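Local atomic coordinates of foldase protein PrsA (Bacillus subtilis, PDB entry 4WO7), a protein that assists the folding of secreted proteins outside the cell after translocation and has peptidyl-prolyl cis-trans isomerase activity that is not essential for this role in vivo. Residues Val104-Ile109 with Asp214-Leu219. Residues are numbered along the deposited sequence; the frame is centred on the assembly and turned at random.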
ATOM      1  N   VAL A 104      18.376  -1.438 -22.875  1.00125.84           N
ATOM      2  CA  VAL A 104      18.338  -2.881 -22.634  1.00115.60           C
ATOM      3  C   VAL A 104      19.506  -3.526 -23.372  1.00111.28           C
ATOM      4  O   VAL A 104      19.736  -3.270 -24.556  1.00113.02           O
ATOM      5  CB  VAL A 104      17.007  -3.572 -23.079  1.00105.35           C
ATOM      6  CG1 VAL A 104      15.813  -2.701 -22.751  1.00100.14           C
ATOM      7  CG2 VAL A 104      16.967  -3.890 -24.567  1.00110.86           C
ATOM      8  N   THR A 105      20.286  -4.305 -22.635  1.00110.46           N
ATOM      9  CA  THR A 105      21.408  -5.038 -23.196  1.00113.78           C
ATOM     10  C   THR A 105      20.907  -6.325 -23.833  1.00112.18           C
ATOM     11  O   THR A 105      19.747  -6.694 -23.662  1.00109.78           O
ATOM     12  CB  THR A 105      22.436  -5.366 -22.113  1.00117.23           C
ATOM     13  OG1 THR A 105      21.840  -6.236 -21.141  1.00112.89           O
ATOM     14  CG2 THR A 105      22.896  -4.084 -21.437  1.00122.17           C
ATOM     15  N   ASP A 106      21.779  -7.003 -24.570  1.00118.33           N
ATOM     16  CA  ASP A 106      21.439  -8.298 -25.149  1.00119.29           C
ATOM     17  C   ASP A 106      21.375  -9.364 -24.069  1.00116.66           C
ATOM     18  O   ASP A 106      20.738 -10.403 -24.250  1.00121.58           O
ATOM     19  CB  ASP A 106      22.434  -8.707 -26.234  1.00124.97           C
ATOM     20  CG  ASP A 106      22.356  -7.810 -27.434  1.00130.69           C
ATOM     21  OD1 ASP A 106      21.658  -6.786 -27.312  1.00133.67           O
ATOM     22  OD2 ASP A 106      22.884  -8.174 -28.511  1.00132.40           O
ATOM     23  N   ALA A 107      22.040  -9.107 -22.947  1.00109.86           N
ATOM     24  CA  ALA A 107      21.934  -9.996 -21.807  1.00113.18           C
ATOM     25  C   ALA A 107      20.499  -9.972 -21.317  1.00111.16           C
ATOM     26  O   ALA A 107      19.930 -11.010 -20.999  1.00113.20           O
ATOM     27  CB  ALA A 107      22.886  -9.580 -20.694  1.00115.08           C
ATOM     28  N   ASP A 108      19.906  -8.783 -21.285  1.00122.38           N
ATOM     29  CA  ASP A 108      18.512  -8.642 -20.885  1.00121.67           C
ATOM     30  C   ASP A 108      17.575  -9.357 -21.868  1.00106.21           C
ATOM     31  O   ASP A 108      16.542  -9.889 -21.463  1.00102.20           O
ATOM     32  CB  ASP A 108      18.130  -7.165 -20.769  1.00118.87           C
ATOM     33  CG  ASP A 108      18.928  -6.436 -19.699  1.00128.98           C
ATOM     34  OD1 ASP A 108      19.411  -7.103 -18.758  1.00138.15           O
ATOM     35  OD2 ASP A 108      19.080  -5.199 -19.801  1.00125.31           O
ATOM     36  N   ILE A 109      17.926  -9.360 -23.155  1.00104.52           N
ATOM     37  CA  ILE A 109      17.053  -9.962 -24.164  1.00107.01           C
ATOM     38  C   ILE A 109      17.146 -11.479 -24.146  1.00113.41           C
ATOM     39  O   ILE A 109      16.127 -12.169 -24.201  1.00114.32           O
ATOM     40  CB  ILE A 109      17.400  -9.508 -25.600  1.00106.19           C
ATOM     41  CG1 ILE A 109      17.428  -7.987 -25.720  1.00103.49           C
ATOM     42  CG2 ILE A 109      16.401 -10.097 -26.600  1.00102.19           C
ATOM     43  CD1 ILE A 109      18.092  -7.507 -26.997  1.00101.40           C
ATOM     44  N   ASP A 214      15.882 -14.766 -34.433  1.00127.13           N
ATOM     45  CA  ASP A 214      14.676 -14.562 -35.231  1.00123.20           C
ATOM     46  C   ASP A 214      13.753 -13.630 -34.459  1.00116.49           C
ATOM     47  O   ASP A 214      13.135 -12.718 -35.008  1.00119.08           O
ATOM     48  CB  ASP A 214      13.962 -15.887 -35.509  1.00122.73           C
ATOM     49  CG  ASP A 214      14.211 -16.407 -36.907  1.00128.62           C
ATOM     50  OD1 ASP A 214      15.340 -16.251 -37.420  1.00132.75           O
ATOM     51  OD2 ASP A 214      13.268 -16.977 -37.494  1.00131.25           O
HETATM   52  N   MSE A 215      13.696 -13.890 -33.159  1.00114.98           N
HETATM   53  CA  MSE A 215      12.733 -13.290 -32.249  1.00105.19           C
HETATM   54  C   MSE A 215      13.307 -12.108 -31.485  1.00105.98           C
HETATM   55  O   MSE A 215      12.606 -11.439 -30.725  1.00 99.80           O
HETATM   56  CB  MSE A 215      12.279 -14.350 -31.269  1.00107.92           C
HETATM   57  CG  MSE A 215      11.070 -14.035 -30.471  1.00109.59           C
HETATM   58 SE   MSE A 215      10.620 -15.732 -29.704  0.92110.62          SE
HETATM   59  CE  MSE A 215       9.076 -15.233 -28.643  1.00 88.20           C
ATOM     60  N   LYS A 216      14.596 -11.874 -31.693  1.00111.09           N
ATOM     61  CA  LYS A 216      15.364 -10.908 -30.923  1.00112.27           C
ATOM     62  C   LYS A 216      14.714  -9.531 -30.817  1.00110.83           C
ATOM     63  O   LYS A 216      14.522  -9.019 -29.715  1.00107.99           O
ATOM     64  CB  LYS A 216      16.746 -10.763 -31.550  1.00115.67           C
ATOM     65  CG  LYS A 216      17.742  -9.975 -30.730  1.00114.03           C
ATOM     66  CD  LYS A 216      19.035  -9.829 -31.501  1.00120.00           C
ATOM     67  CE  LYS A 216      20.017  -8.926 -30.786  1.00123.51           C
ATOM     68  NZ  LYS A 216      20.592  -9.594 -29.587  1.00131.86           N
ATOM     69  N   LYS A 217      14.380  -8.935 -31.957  1.00113.03           N
ATOM     70  CA  LYS A 217      13.922  -7.548 -31.963  1.00104.30           C
ATOM     71  C   LYS A 217      12.575  -7.342 -31.273  1.00102.30           C
ATOM     72  O   LYS A 217      12.375  -6.315 -30.623  1.00 99.97           O
ATOM     73  CB  LYS A 217      13.837  -7.018 -33.395  1.00109.25           C
ATOM     74  CG  LYS A 217      15.138  -7.111 -34.181  1.00116.08           C
ATOM     75  CD  LYS A 217      15.141  -6.166 -35.375  1.00118.30           C
ATOM     76  CE  LYS A 217      16.512  -6.134 -36.033  1.00115.57           C
ATOM     77  NZ  LYS A 217      16.595  -5.172 -37.167  1.00114.31           N
ATOM     78  N   GLU A 218      11.655  -8.297 -31.398  1.00111.03           N
ATOM     79  CA  GLU A 218      10.370  -8.170 -30.716  1.00127.68           C
ATOM     80  C   GLU A 218      10.539  -8.305 -29.212  1.00100.34           C
ATOM     81  O   GLU A 218       9.833  -7.646 -28.451  1.00 93.81           O
ATOM     82  CB  GLU A 218       9.347  -9.201 -31.225  1.00167.53           C
ATOM     83  CG  GLU A 218       8.754  -8.896 -32.593  1.00187.84           C
ATOM     84  CD  GLU A 218       8.045  -7.553 -32.604  1.00232.78           C
ATOM     85  OE1 GLU A 218       7.363  -7.233 -31.605  1.00187.58           O
ATOM     86  OE2 GLU A 218       8.176  -6.812 -33.601  1.00191.38           O
ATOM     87  N   LEU A 219      11.471  -9.145 -28.777  1.00 96.88           N
ATOM     88  CA  LEU A 219      11.676  -9.324 -27.348  1.00 86.82           C
ATOM     89  C   LEU A 219      12.336  -8.091 -26.742  1.00 77.97           C
ATOM     90  O   LEU A 219      12.068  -7.747 -25.592  1.00 79.49           O
ATOM     91  CB  LEU A 219      12.515 -10.570 -27.065  1.00 95.00           C
ATOM     92  CG  LEU A 219      11.813 -11.885 -27.415  1.00101.95           C
ATOM     93  CD1 LEU A 219      12.691 -13.078 -27.062  1.00108.87           C
ATOM     94  CD2 LEU A 219      10.427 -11.999 -26.769  1.00102.34           C
TER
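The carboxylate of Asp106 presents one face to Lys216: NZ stands almost straight above OD2, 2.9 Å from it, and lies 3.8 Å from OD1. Over the same face, beside the ammonium, sits the Ile109 methyl CD1, 4.2 Å from Lys216 NZ. The salt bridge is short, but its hydrogen bond is weak, as expected for a nitrogen that comes in from above the plane. Lys216 reaches across with its chain extended as far as CE and bent only at the last torsion (chi4 73°), meeting Asp106 at about a right angle; Tyr212 OH takes a second bond from NZ. These residues join the first turns of helices 106-113 and 216-228, which lie on either side in sequence of the sheet of the parvulin-type (PpiC) isomerase domain, so the contact brings together the chain entering and leaving that sheet. Deeper in, Ile109 CG2, anti to the backbone N, points at the second helix, 3.8 Å from Lys216 O and 3.9 Å from Leu219 CB. Ile109 and Leu219 are both buried in the fold; Leu219 also packs on Tyr112 and Trp113. The start of helix 106-113 is closed by a capping box: Asp108 N donates to Thr105 OG1 (3.2 Å), and Thr105 N returns a bond to Asp108 OD2, arriving 48° out of the carboxylate plane. That carboxylate also pairs with Lys227, a second ionic link to helix 216-228.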